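Local coordinates for cytoplasmic export protein 1 (Saccharomyces cerevisiae, PDB 3VWA) that takes part in nuclear tRNA export, binding tRNA and possibly passing aminoacylated tRNAs from export receptors at the nuclear pore to the translation machinery, at residues I295-M300 against N343-Q348; T301-S306 against N316-L321; F491-I496 against L527-K532; K499-I504 against I521-Y526. One frame throughout, in Å; residues are numbered along the deposited sequence.

In the fold
All four contacts lie in the helical part of the chain that follows the kinase-like domain, with interaction 4 in the second HEAT repeat and interaction 3 at its entry. Interactions 1 and 2 share helix 283-303, with centres about 11 Å apart; interaction 2 is nested in the loop closed by interaction 1, and M300 and L299 of the first pack on L321 of the second. Interactions 3 and 4 come later and share helices 493-504 and 513-536, with centres about 9 Å apart, interaction 4 again being the nested one. The two groups do not touch: centres of contacts from different groups lie about 51 to 59 Å apart. They therefore sample well-separated places along one extended solenoid.

Interaction 1 (I295-M300 against N343-Q348)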
loop_
_atom_site.group_PDB
_atom_site.type_symbol
_atom_site.label_atom_id
_atom_site.label_comp_id
_atom_site.label_asym_id
_atom_site.label_seq_id
_atom_site.Cartn_x
_atom_site.Cartn_y
_atom_site.Cartn_z
ATOM N N ILE A 295 15.102 0.882 7.001
ATOM C CA ILE A 295 16.413 0.329 6.618
ATOM C C ILE A 295 16.950 1.015 5.395
ATOM O O ILE A 295 18.149 1.260 5.320
ATOM C CB ILE A 295 16.399 -1.194 6.483
ATOM C CG1 ILE A 295 16.368 -1.785 7.894
ATOM C CG2 ILE A 295 17.678 -1.688 5.746
ATOM C CD1 ILE A 295 15.377 -2.923 8.047
ATOM N N ILE A 296 16.053 1.401 4.478
ATOM C CA ILE A 296 16.436 2.154 3.293
ATOM C C ILE A 296 17.048 3.533 3.607
ATOM O O ILE A 296 18.069 3.936 2.998
ATOM C CB ILE A 296 15.269 2.356 2.279
ATOM C CG1 ILE A 296 14.934 1.026 1.560
ATOM C CG2 ILE A 296 15.680 3.380 1.240
ATOM C CD1 ILE A 296 13.597 1.019 0.844
ATOM N N LYS A 297 16.422 4.268 4.525
ATOM C CA LYS A 297 16.963 5.589 4.931
ATOM C C LYS A 297 18.374 5.432 5.483
ATOM O O LYS A 297 19.272 6.193 5.112
ATOM C CB LYS A 297 16.061 6.258 5.977
ATOM C CG LYS A 297 14.689 6.634 5.448
ATOM C CD LYS A 297 13.725 7.004 6.574
ATOM C CE LYS A 297 12.330 7.293 6.012
ATOM N NZ LYS A 297 11.238 6.855 6.941
ATOM N N LEU A 298 18.587 4.430 6.333
ATOM C CA LEU A 298 19.930 4.195 6.855
ATOM C C LEU A 298 20.931 3.995 5.731
ATOM O O LEU A 298 21.983 4.630 5.708
ATOM C CB LEU A 298 20.000 3.039 7.862
ATOM C CG LEU A 298 19.860 3.289 9.383
ATOM C CD1 LEU A 298 20.486 4.627 9.805
ATOM C CD2 LEU A 298 18.413 3.149 9.899
ATOM N N LEU A 299 20.597 3.133 4.778
ATOM C CA LEU A 299 21.501 2.855 3.669
ATOM C C LEU A 299 21.798 4.099 2.818
ATOM O O LEU A 299 22.867 4.216 2.233
ATOM C CB LEU A 299 20.884 1.799 2.777
ATOM C CG LEU A 299 20.640 0.450 3.402
ATOM C CD1 LEU A 299 19.928 -0.365 2.341
ATOM C CD2 LEU A 299 21.968 -0.170 3.800
HETATM N N MSE A 300 20.820 4.998 2.728
HETATM C CA MSE A 300 20.919 6.188 1.891
HETATM C C MSE A 300 21.813 7.193 2.567
HETATM O O MSE A 300 22.546 7.917 1.905
HETATM C CB MSE A 300 19.517 6.741 1.656
HETATM C CG MSE A 300 18.929 6.036 0.442
HETATM SE SE MSE A 300 17.280 6.997 -0.102
HETATM C CE MSE A 300 16.684 5.418 -1.099
ATOM N N ASN A 343 7.187 10.635 1.841
ATOM C CA ASN A 343 7.555 11.833 1.126
ATOM C C ASN A 343 9.053 12.157 1.289
ATOM O O ASN A 343 9.723 12.397 0.282
ATOM C CB ASN A 343 6.627 13.012 1.514
ATOM C CG ASN A 343 6.883 13.569 2.943
ATOM O OD1 ASN A 343 7.539 12.935 3.798
ATOM N ND2 ASN A 343 6.365 14.784 3.194
ATOM N N ASP A 344 9.592 12.108 2.531
ATOM C CA ASP A 344 11.020 12.394 2.759
ATOM C C ASP A 344 11.927 11.341 2.182
ATOM O O ASP A 344 13.011 11.654 1.700
ATOM C CB ASP A 344 11.326 12.605 4.258
ATOM C CG ASP A 344 10.614 13.814 4.838
ATOM O OD1 ASP A 344 10.196 14.709 4.066
ATOM O OD2 ASP A 344 10.451 13.881 6.069
ATOM N N LEU A 345 11.448 10.096 2.163
ATOM C CA LEU A 345 12.186 8.970 1.614
ATOM C C LEU A 345 12.417 9.171 0.130
ATOM O O LEU A 345 13.522 9.007 -0.369
ATOM C CB LEU A 345 11.407 7.669 1.859
ATOM C CG LEU A 345 12.218 6.358 1.669
ATOM C CD1 LEU A 345 11.730 5.305 2.644
ATOM C CD2 LEU A 345 12.134 5.797 0.262
ATOM N N ILE A 346 11.362 9.584 -0.556
ATOM C CA ILE A 346 11.375 9.708 -2.000
ATOM C C ILE A 346 12.249 10.894 -2.368
ATOM O O ILE A 346 13.053 10.794 -3.261
ATOM C CB ILE A 346 9.946 9.844 -2.561
ATOM C CG1 ILE A 346 9.211 8.504 -2.422
ATOM C CG2 ILE A 346 9.942 10.384 -3.988
ATOM C CD1 ILE A 346 9.742 7.389 -3.287
ATOM N N THR A 347 12.135 11.978 -1.614
ATOM C CA THR A 347 13.070 13.144 -1.739
ATOM C C THR A 347 14.553 12.810 -1.651
ATOM O O THR A 347 15.360 13.215 -2.502
ATOM C CB THR A 347 12.745 14.206 -0.686
ATOM O OG1 THR A 347 11.433 14.681 -0.951
ATOM C CG2 THR A 347 13.723 15.406 -0.771
ATOM N N GLN A 348 14.902 12.053 -0.621
ATOM C CA GLN A 348 16.260 11.621 -0.350
ATOM C C GLN A 348 16.756 10.752 -1.488
ATOM O O GLN A 348 17.908 10.855 -1.981
ATOM C CB GLN A 348 16.183 10.795 0.947
ATOM C CG GLN A 348 17.118 11.210 2.073
ATOM C CD GLN A 348 17.492 10.025 2.978
ATOM O OE1 GLN A 348 16.692 9.110 3.215
ATOM N NE2 GLN A 348 18.730 10.030 3.462
#
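M300, present as selenomethionine, overlaps the side chain of Q348: its CB lies 3.8 Å from Q348 NE2, and farther out M300 SE packs 4.1 Å from Q348 CB. With CG anti to the carbonyl carbon (chi1 -87°) and the rest of the chain extended, the selenium is carried across to the second helix, where it also comes within 4.3 Å of L345 O. Q348 reaches the opposite way, its amide meeting both M300 and K297. Q348 OE1 is 3.9 Å from K297 CG, and the two side chains cross at about a right angle, a van der Waals meeting of the amide with the aliphatic part of the lysine. K297 passes L345 in much the same crosswise manner, CE lying 4.0 Å from L345 CD1; its ammonium has a weak, long ion pair with E294. The other L345 methyl, CD2, lies 4.4 Å from I296 CG2. The contact thus grades from a polar margin at Q348 and K297 to a buried apolar side at I296, L345 and M300. The short helical segments run in broadly the same direction, inclined by 31° with axes 10.6 Å apart. Helix 321-335 packs against both, F324 and L321 meeting I296 and M300, respectively, while L325 meets L345, and helix 342-351 is joined in turn to helix 374-387 by the D344-R380 salt bridge.

Interaction 2 (T301-S306 against N316-L321)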
loop_
_atom_site.group_PDB
_atom_site.type_symbol
_atom_site.label_atom_id
_atom_site.label_comp_id
_atom_site.label_asym_id
_atom_site.label_seq_id
_atom_site.Cartn_x
_atom_site.Cartn_y
_atom_site.Cartn_z
ATOM N N THR A 301 21.762 7.268 3.889
ATOM C CA THR A 301 22.784 8.016 4.618
ATOM C C THR A 301 24.209 7.408 4.439
ATOM O O THR A 301 25.181 8.139 4.217
ATOM C CB THR A 301 22.365 8.173 6.084
ATOM O OG1 THR A 301 21.157 8.930 6.116
ATOM C CG2 THR A 301 23.441 8.878 6.922
ATOM N N GLN A 302 24.319 6.081 4.496
ATOM C CA GLN A 302 25.572 5.366 4.218
ATOM C C GLN A 302 26.129 5.697 2.844
ATOM O O GLN A 302 27.343 5.666 2.643
ATOM C CB GLN A 302 25.334 3.863 4.199
ATOM C CG GLN A 302 25.380 3.082 5.502
ATOM C CD GLN A 302 25.125 1.598 5.231
ATOM O OE1 GLN A 302 24.659 1.225 4.148
ATOM N NE2 GLN A 302 25.439 0.751 6.198
ATOM N N SER A 303 25.226 5.941 1.890
ATOM C CA SER A 303 25.560 6.177 0.482
ATOM C C SER A 303 26.452 7.415 0.335
ATOM O O SER A 303 27.384 7.428 -0.470
ATOM C CB SER A 303 24.269 6.359 -0.320
ATOM O OG SER A 303 24.212 5.532 -1.469
ATOM N N ILE A 304 26.163 8.445 1.131
ATOM C CA ILE A 304 26.949 9.688 1.147
ATOM C C ILE A 304 28.239 9.579 1.997
ATOM O O ILE A 304 29.001 10.538 2.080
ATOM C CB ILE A 304 26.077 10.903 1.589
ATOM C CG1 ILE A 304 24.780 10.982 0.767
ATOM C CG2 ILE A 304 26.842 12.222 1.471
ATOM C CD1 ILE A 304 23.720 11.887 1.361
ATOM N N SER A 305 28.485 8.413 2.608
ATOM C CA SER A 305 29.721 8.157 3.387
ATOM C C SER A 305 31.003 8.191 2.546
ATOM O O SER A 305 32.094 8.407 3.078
ATOM C CB SER A 305 29.654 6.824 4.146
ATOM O OG SER A 305 28.895 6.934 5.334
ATOM N N SER A 306 30.863 7.956 1.245
ATOM C CA SER A 306 31.967 8.093 0.305
ATOM C C SER A 306 32.415 9.549 0.247
ATOM O O SER A 306 33.268 9.977 1.021
ATOM C CB SER A 306 31.520 7.649 -1.083
ATOM O OG SER A 306 30.447 8.466 -1.512
ATOM N N ASN A 316 28.735 0.591 2.441
ATOM C CA ASN A 316 28.442 -0.573 3.263
ATOM C C ASN A 316 27.470 -1.572 2.631
ATOM O O ASN A 316 27.867 -2.695 2.404
ATOM C CB ASN A 316 27.942 -0.180 4.643
ATOM C CG ASN A 316 29.038 0.340 5.530
ATOM O OD1 ASN A 316 29.495 -0.355 6.441
ATOM N ND2 ASN A 316 29.463 1.574 5.282
ATOM N N ALA A 317 26.217 -1.193 2.353
ATOM C CA ALA A 317 25.305 -2.118 1.626
ATOM C C ALA A 317 24.459 -1.421 0.596
ATOM O O ALA A 317 23.248 -1.699 0.446
ATOM C CB ALA A 317 24.432 -2.892 2.585
ATOM N N SER A 318 25.117 -0.523 -0.132
ATOM C CA SER A 318 24.448 0.343 -1.091
ATOM C C SER A 318 23.829 -0.411 -2.300
ATOM O O SER A 318 22.933 0.092 -2.955
ATOM C CB SER A 318 25.398 1.488 -1.491
ATOM O OG SER A 318 25.519 1.623 -2.915
ATOM N N HIS A 319 24.254 -1.637 -2.547
ATOM C CA HIS A 319 23.701 -2.446 -3.651
ATOM C C HIS A 319 22.290 -2.931 -3.358
ATOM O O HIS A 319 21.626 -3.482 -4.216
ATOM C CB HIS A 319 24.611 -3.667 -3.912
ATOM C CG HIS A 319 24.622 -4.649 -2.769
ATOM N ND1 HIS A 319 25.064 -4.316 -1.523
ATOM C CD2 HIS A 319 24.233 -5.980 -2.704
ATOM C CE1 HIS A 319 24.932 -5.361 -0.711
ATOM N NE2 HIS A 319 24.429 -6.391 -1.430
ATOM N N LYS A 320 21.847 -2.813 -2.115
ATOM C CA LYS A 320 20.474 -3.149 -1.782
ATOM C C LYS A 320 19.499 -1.966 -1.982
ATOM O O LYS A 320 18.294 -2.131 -1.833
ATOM C CB LYS A 320 20.370 -3.715 -0.350
ATOM C CG LYS A 320 21.126 -5.000 -0.145
ATOM C CD LYS A 320 20.610 -6.089 -1.084
ATOM C CE LYS A 320 20.919 -7.468 -0.522
ATOM N NZ LYS A 320 20.537 -8.512 -1.531
ATOM N N LEU A 321 20.027 -0.787 -2.318
ATOM C CA LEU A 321 19.171 0.404 -2.499
ATOM C C LEU A 321 18.075 0.232 -3.539
ATOM O O LEU A 321 16.921 0.435 -3.248
ATOM C CB LEU A 321 20.008 1.615 -2.853
ATOM C CG LEU A 321 20.904 2.066 -1.700
ATOM C CD1 LEU A 321 21.973 2.977 -2.302
ATOM C CD2 LEU A 321 20.072 2.771 -0.657
#
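The amide planes of Q302 and N316 lie 26° apart, yet what covers one face of the Q302 amide is N316 CB, 3.4 Å from Q302 CD. The same methylene is even nearer to the nitrogen, Q302 NE2 to N316 CB being 3.1 Å, a tight approach. On that same side of the amide plane the backbone amide of A317 donates a weak hydrogen bond to Q302 OE1, at 3.4 Å and an N-H...O angle of 152°. The Q302 chain is extended beyond CG, which lets the glutamine span from the helix to the returning backbone; its side chain and that of N316 cross at about a right angle. The contact closes the connection between helix 283-303 and helix 321-335, consistent with a hairpin of the helical solenoid: helix 283-303 runs out here, residues 307-315 are not modelled, and the chain comes back through N316 and a short 3-10 segment into helix 321-335. The i+3 bond from K320 N to A317 O, 3.1 Å, marks the 3-10 turn. Nearby, S303 OG lies 3.5 Å from L321 CD1 in a polar-apolar contact, while S318 CB lies 4.2 Å from S303 OG. L321 also packs on L299. A317 leans on L299 and on L259 of helix 255-271, the helix to which K320 is tied by a salt bridge with E266.

Interaction 3 (F491-I496 against L527-K532); sequences FDVNTI and LEKLEK
K529 reaches the backbone of F491 through a fully drawn-out side chain. Its CG is anti to the backbone N and the chain stays extended from there on, which places NZ 2.8 Å from F491 O. The ammonium meets this carbonyl 27° out of its plane and also donates to I488 O, so two main-chain oxygens leading into helix 493-504 share one lysine. I496 lies crosswise to the aliphatic part of K529, with CD1 3.7 Å from K529 CE. V493 uses its CG1 branch: anti to the carbonyl carbon, it reaches the opposite helix backbone, 3.6 Å from K529 O, and also touches L530 CA. L530 touches V493 with its CD1 methyl, 4.2 Å from V493 CB, while L530 CB approaches I496 CG2.

Next to this face the helix start is fixed by D492 at the N-cap. With chi1 at 60°, the aspartate turns OD1 back toward the first turn, where it accepts both from T495 N at 2.8 Å and from T495 OG1 at 2.7 Å, the hydroxyl on the syn side but tilted well out of the carboxylate plane. The F491 ring turns from the lysine toward S458 and L461 of helix 454-469. Together, the capped helix start and the lysine grip lie at the entry to the second HEAT repeat, where the late part of helix 513-536 returns alongside the beginning of helix 493-504.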
loop_
_atom_site.group_PDB
_atom_site.type_symbol
_atom_site.label_atom_id
_atom_site.label_comp_id
_atom_site.label_asym_id
_atom_site.label_seq_id
_atom_site.Cartn_x
_atom_site.Cartn_y
_atom_site.Cartn_z
ATOM N N PHE A 491 -2.651 25.798 -35.431
ATOM C CA PHE A 491 -2.333 26.915 -36.324
ATOM C C PHE A 491 -3.561 27.359 -37.100
ATOM O O PHE A 491 -4.150 26.571 -37.956
ATOM C CB PHE A 491 -1.226 26.525 -37.324
ATOM C CG PHE A 491 0.027 26.021 -36.671
ATOM C CD1 PHE A 491 0.714 26.795 -35.762
ATOM C CD2 PHE A 491 0.536 24.776 -37.008
ATOM C CE1 PHE A 491 1.873 26.309 -35.162
ATOM C CE2 PHE A 491 1.719 24.302 -36.451
ATOM C CZ PHE A 491 2.384 25.065 -35.514
ATOM N N ASP A 492 -3.985 28.593 -36.826
ATOM C CA ASP A 492 -5.049 29.180 -37.648
ATOM C C ASP A 492 -4.447 29.571 -39.020
ATOM O O ASP A 492 -3.219 29.489 -39.221
ATOM C CB ASP A 492 -5.662 30.405 -36.988
ATOM C CG ASP A 492 -4.629 31.500 -36.740
ATOM O OD1 ASP A 492 -3.557 31.511 -37.389
ATOM O OD2 ASP A 492 -4.893 32.396 -35.936
ATOM N N VAL A 493 -5.297 29.962 -39.969
ATOM C CA VAL A 493 -4.832 30.058 -41.350
ATOM C C VAL A 493 -3.926 31.221 -41.483
ATOM O O VAL A 493 -3.073 31.248 -42.341
ATOM C CB VAL A 493 -5.947 30.158 -42.428
ATOM C CG1 VAL A 493 -6.542 28.783 -42.736
ATOM C CG2 VAL A 493 -7.008 31.192 -42.035
ATOM N N ASN A 494 -4.142 32.211 -40.646
ATOM C CA ASN A 494 -3.249 33.317 -40.617
ATOM C C ASN A 494 -1.794 32.939 -40.292
ATOM O O ASN A 494 -0.861 33.417 -40.902
ATOM C CB ASN A 494 -3.750 34.293 -39.585
ATOM C CG ASN A 494 -3.389 35.681 -39.948
ATOM O OD1 ASN A 494 -2.385 36.222 -39.472
ATOM N ND2 ASN A 494 -4.166 36.256 -40.866
ATOM N N THR A 495 -1.614 32.083 -39.308
ATOM C CA THR A 495 -0.266 31.697 -38.934
ATOM C C THR A 495 0.322 30.779 -40.003
ATOM O O THR A 495 1.454 30.918 -40.358
ATOM C CB THR A 495 -0.279 31.032 -37.554
ATOM O OG1 THR A 495 -0.976 31.920 -36.665
ATOM C CG2 THR A 495 1.176 30.720 -37.080
ATOM N N ILE A 496 -0.492 29.883 -40.550
ATOM C CA ILE A 496 -0.086 29.075 -41.671
ATOM C C ILE A 496 0.530 29.921 -42.776
ATOM O O ILE A 496 1.662 29.665 -43.190
ATOM C CB ILE A 496 -1.263 28.190 -42.182
ATOM C CG1 ILE A 496 -1.489 27.053 -41.154
ATOM C CG2 ILE A 496 -0.954 27.591 -43.561
ATOM C CD1 ILE A 496 -2.950 26.627 -41.108
ATOM N N LEU A 527 -1.928 23.412 -47.091
ATOM C CA LEU A 527 -2.423 24.157 -48.248
ATOM C C LEU A 527 -3.925 24.111 -48.401
ATOM O O LEU A 527 -4.561 25.137 -48.738
ATOM C CB LEU A 527 -1.815 23.608 -49.556
ATOM C CG LEU A 527 -0.341 23.922 -49.779
ATOM C CD1 LEU A 527 0.037 23.264 -51.104
ATOM C CD2 LEU A 527 -0.118 25.449 -49.802
ATOM N N GLU A 528 -4.469 22.914 -48.204
ATOM C CA GLU A 528 -5.925 22.689 -48.292
ATOM C C GLU A 528 -6.626 23.459 -47.213
ATOM O O GLU A 528 -7.641 24.132 -47.465
ATOM C CB GLU A 528 -6.255 21.198 -48.151
ATOM C CG GLU A 528 -6.597 20.485 -49.457
ATOM C CD GLU A 528 -5.597 19.397 -49.870
ATOM O OE1 GLU A 528 -4.818 19.632 -50.837
ATOM O OE2 GLU A 528 -5.597 18.297 -49.242
ATOM N N LYS A 529 -6.071 23.406 -45.993
ATOM C CA LYS A 529 -6.671 24.170 -44.911
ATOM C C LYS A 529 -6.705 25.659 -45.246
ATOM O O LYS A 529 -7.746 26.304 -45.116
ATOM C CB LYS A 529 -6.024 23.852 -43.565
ATOM C CG LYS A 529 -6.384 24.857 -42.484
ATOM C CD LYS A 529 -6.194 24.291 -41.074
ATOM C CE LYS A 529 -6.292 25.410 -40.049
ATOM N NZ LYS A 529 -6.188 24.745 -38.707
ATOM N N LEU A 530 -5.582 26.185 -45.747
ATOM C CA LEU A 530 -5.493 27.607 -46.148
ATOM C C LEU A 530 -6.425 27.955 -47.270
ATOM O O LEU A 530 -7.088 29.010 -47.225
ATOM C CB LEU A 530 -4.063 28.003 -46.540
ATOM C CG LEU A 530 -3.683 29.398 -47.087
ATOM C CD1 LEU A 530 -4.177 30.564 -46.208
ATOM C CD2 LEU A 530 -2.156 29.487 -47.290
ATOM N N GLU A 531 -6.451 27.096 -48.293
ATOM C CA GLU A 531 -7.318 27.321 -49.464
ATOM C C GLU A 531 -8.805 27.408 -49.100
ATOM O O GLU A 531 -9.537 28.248 -49.665
ATOM C CB GLU A 531 -7.095 26.239 -50.530
ATOM N N LYS A 532 -9.229 26.551 -48.161
ATOM C CA LYS A 532 -10.627 26.462 -47.726
ATOM C C LYS A 532 -11.062 27.721 -47.023
ATOM O O LYS A 532 -12.174 28.188 -47.242
ATOM C CB LYS A 532 -10.846 25.265 -46.810
#

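Interaction 4 (K499-I504 against I521-Y526)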
loop_
_atom_site.group_PDB
_atom_site.type_symbol
_atom_site.label_atom_id
_atom_site.label_comp_id
_atom_site.label_asym_id
_atom_site.label_seq_id
_atom_site.Cartn_x
_atom_site.Cartn_y
_atom_site.Cartn_z
ATOM N N LYS A 499 3.609 32.082 -41.745
ATOM C CA LYS A 499 4.766 31.432 -41.118
ATOM C C LYS A 499 4.965 29.945 -41.376
ATOM O O LYS A 499 6.032 29.517 -41.789
ATOM C CB LYS A 499 4.669 31.659 -39.596
ATOM C CG LYS A 499 5.809 31.048 -38.788
ATOM C CD LYS A 499 5.642 31.403 -37.321
ATOM C CE LYS A 499 5.928 32.891 -37.088
ATOM N NZ LYS A 499 6.655 33.035 -35.798
ATOM N N ILE A 500 3.945 29.133 -41.102
ATOM C CA ILE A 500 4.114 27.644 -41.123
ATOM C C ILE A 500 4.421 27.050 -42.523
ATOM O O ILE A 500 5.177 26.026 -42.640
ATOM C CB ILE A 500 2.862 26.951 -40.488
ATOM C CG1 ILE A 500 2.515 27.584 -39.131
ATOM C CG2 ILE A 500 3.083 25.485 -40.287
ATOM C CD1 ILE A 500 3.701 27.637 -38.195
ATOM N N LEU A 501 3.881 27.661 -43.591
ATOM C CA LEU A 501 4.165 27.139 -44.960
ATOM C C LEU A 501 5.639 26.986 -45.267
ATOM O O LEU A 501 6.032 25.960 -45.787
ATOM C CB LEU A 501 3.534 27.978 -46.065
ATOM C CG LEU A 501 2.013 28.126 -46.020
ATOM C CD1 LEU A 501 1.584 28.978 -47.201
ATOM C CD2 LEU A 501 1.338 26.741 -46.057
ATOM N N THR A 502 6.427 28.009 -44.930
ATOM C CA THR A 502 7.859 28.011 -45.099
ATOM C C THR A 502 8.661 27.259 -44.026
ATOM O O THR A 502 9.877 27.064 -44.178
ATOM C CB THR A 502 8.397 29.455 -45.288
ATOM O OG1 THR A 502 7.844 30.334 -44.298
ATOM C CG2 THR A 502 8.019 29.994 -46.615
ATOM N N VAL A 503 8.011 26.856 -42.925
ATOM C CA VAL A 503 8.583 25.847 -42.017
ATOM C C VAL A 503 8.454 24.447 -42.658
ATOM O O VAL A 503 9.367 23.639 -42.589
ATOM C CB VAL A 503 7.867 25.795 -40.642
ATOM C CG1 VAL A 503 8.372 24.574 -39.870
ATOM C CG2 VAL A 503 8.046 27.107 -39.835
ATOM N N ILE A 504 7.292 24.133 -43.220
ATOM C CA ILE A 504 7.122 22.857 -43.927
ATOM C C ILE A 504 7.897 22.757 -45.209
ATOM O O ILE A 504 8.637 21.790 -45.421
ATOM C CB ILE A 504 5.665 22.565 -44.235
ATOM C CG1 ILE A 504 4.900 22.392 -42.899
ATOM C CG2 ILE A 504 5.563 21.284 -45.075
ATOM C CD1 ILE A 504 3.411 22.572 -42.972
ATOM N N ILE A 521 2.902 15.379 -48.439
ATOM C CA ILE A 521 1.558 15.031 -48.040
ATOM C C ILE A 521 1.114 16.013 -46.951
ATOM O O ILE A 521 0.012 16.470 -46.932
ATOM C CB ILE A 521 1.488 13.554 -47.593
ATOM C CG1 ILE A 521 1.787 12.599 -48.768
ATOM C CG2 ILE A 521 0.113 13.243 -47.031
ATOM C CD1 ILE A 521 1.993 11.115 -48.356
ATOM N N LEU A 522 2.027 16.359 -46.065
ATOM C CA LEU A 522 1.779 17.297 -44.998
ATOM C C LEU A 522 1.482 18.677 -45.532
ATOM O O LEU A 522 0.495 19.318 -45.172
ATOM C CB LEU A 522 3.069 17.338 -44.195
ATOM C CG LEU A 522 3.093 17.641 -42.699
ATOM C CD1 LEU A 522 4.188 18.662 -42.408
ATOM C CD2 LEU A 522 1.764 17.911 -42.000
ATOM N N PHE A 523 2.367 19.143 -46.407
ATOM C CA PHE A 523 2.211 20.399 -47.098
ATOM C C PHE A 523 0.848 20.576 -47.745
ATOM O O PHE A 523 0.222 21.653 -47.621
ATOM C CB PHE A 523 3.286 20.454 -48.188
ATOM C CG PHE A 523 3.507 21.823 -48.773
ATOM C CD1 PHE A 523 3.733 22.935 -47.941
ATOM C CD2 PHE A 523 3.529 22.015 -50.161
ATOM C CE1 PHE A 523 3.961 24.209 -48.485
ATOM C CE2 PHE A 523 3.764 23.277 -50.705
ATOM C CZ PHE A 523 4.014 24.386 -49.862
ATOM N N GLU A 524 0.398 19.557 -48.482
ATOM C CA GLU A 524 -0.915 19.649 -49.168
ATOM C C GLU A 524 -2.030 19.820 -48.177
ATOM O O GLU A 524 -2.979 20.578 -48.393
ATOM C CB GLU A 524 -1.272 18.364 -49.939
ATOM C CG GLU A 524 -0.166 17.765 -50.741
ATOM C CD GLU A 524 -0.187 18.190 -52.176
ATOM O OE1 GLU A 524 0.122 17.326 -53.047
ATOM O OE2 GLU A 524 -0.499 19.379 -52.423
ATOM N N GLU A 525 -1.951 19.069 -47.092
ATOM C CA GLU A 525 -3.001 19.179 -46.091
ATOM C C GLU A 525 -3.031 20.625 -45.487
ATOM O O GLU A 525 -4.106 21.187 -45.237
ATOM C CB GLU A 525 -2.795 18.073 -45.047
ATOM C CG GLU A 525 -3.727 18.173 -43.836
ATOM C CD GLU A 525 -3.400 17.173 -42.738
ATOM O OE1 GLU A 525 -4.107 17.251 -41.695
ATOM O OE2 GLU A 525 -2.475 16.302 -42.913
ATOM N N TYR A 526 -1.861 21.267 -45.330
ATOM C CA TYR A 526 -1.848 22.643 -44.795
ATOM C C TYR A 526 -2.330 23.639 -45.839
ATOM O O TYR A 526 -3.017 24.603 -45.511
ATOM C CB TYR A 526 -0.426 23.037 -44.367
ATOM C CG TYR A 526 -0.101 22.746 -42.905
ATOM C CD1 TYR A 526 -0.019 23.784 -41.977
ATOM C CD2 TYR A 526 0.169 21.451 -42.477
ATOM C CE1 TYR A 526 0.306 23.530 -40.624
ATOM C CE2 TYR A 526 0.508 21.170 -41.153
ATOM C CZ TYR A 526 0.603 22.207 -40.226
ATOM O OH TYR A 526 0.937 21.901 -38.924
#
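I504 sets its CD1 methyl over the middle of one face of the Y526 ring, 3.5 Å from the ring centroid and 12° off the normal, a CH-pi contact. Its other branch heads elsewhere: CG2 is 3.8 Å from F523 CD1, approaching that ring obliquely, while I504 CG1 lies 3.8 Å from L522 CD1. One isoleucine thereby meets three residues of the facing helix. The spread follows from its torsions, since CG1 stands anti to the carbonyl carbon (chi1 -64°) and CG2 anti to the backbone N.

A turn earlier, I500 brings its CG2 methyl to the Y526 ring, 3.4 Å from CE1. Its approach is oblique, unlike the over-the-face position of I504 CD1. The phenol end is held from beyond the pair, Y526 OH being hydrogen-bonded to L484 O of helix 474-487. With CG anti to its backbone N, F523 leans its ring toward the first helix, CE1 3.8 Å from L501 O. L501 CD2 touches both aromatic residues, 4.4 Å from F523 CE1 and from Y526 CB.

Across the pair the side-chain contacts are apolar, with I500, I504, L522 and Y526 buried, and L522 continues the packing onto L481 and L484. The helix segments run antiparallel at 167° with axes 10.3 Å apart, the antiparallel helical hairpin of a HEAT repeat, here the second HEAT repeat, residues 494-530.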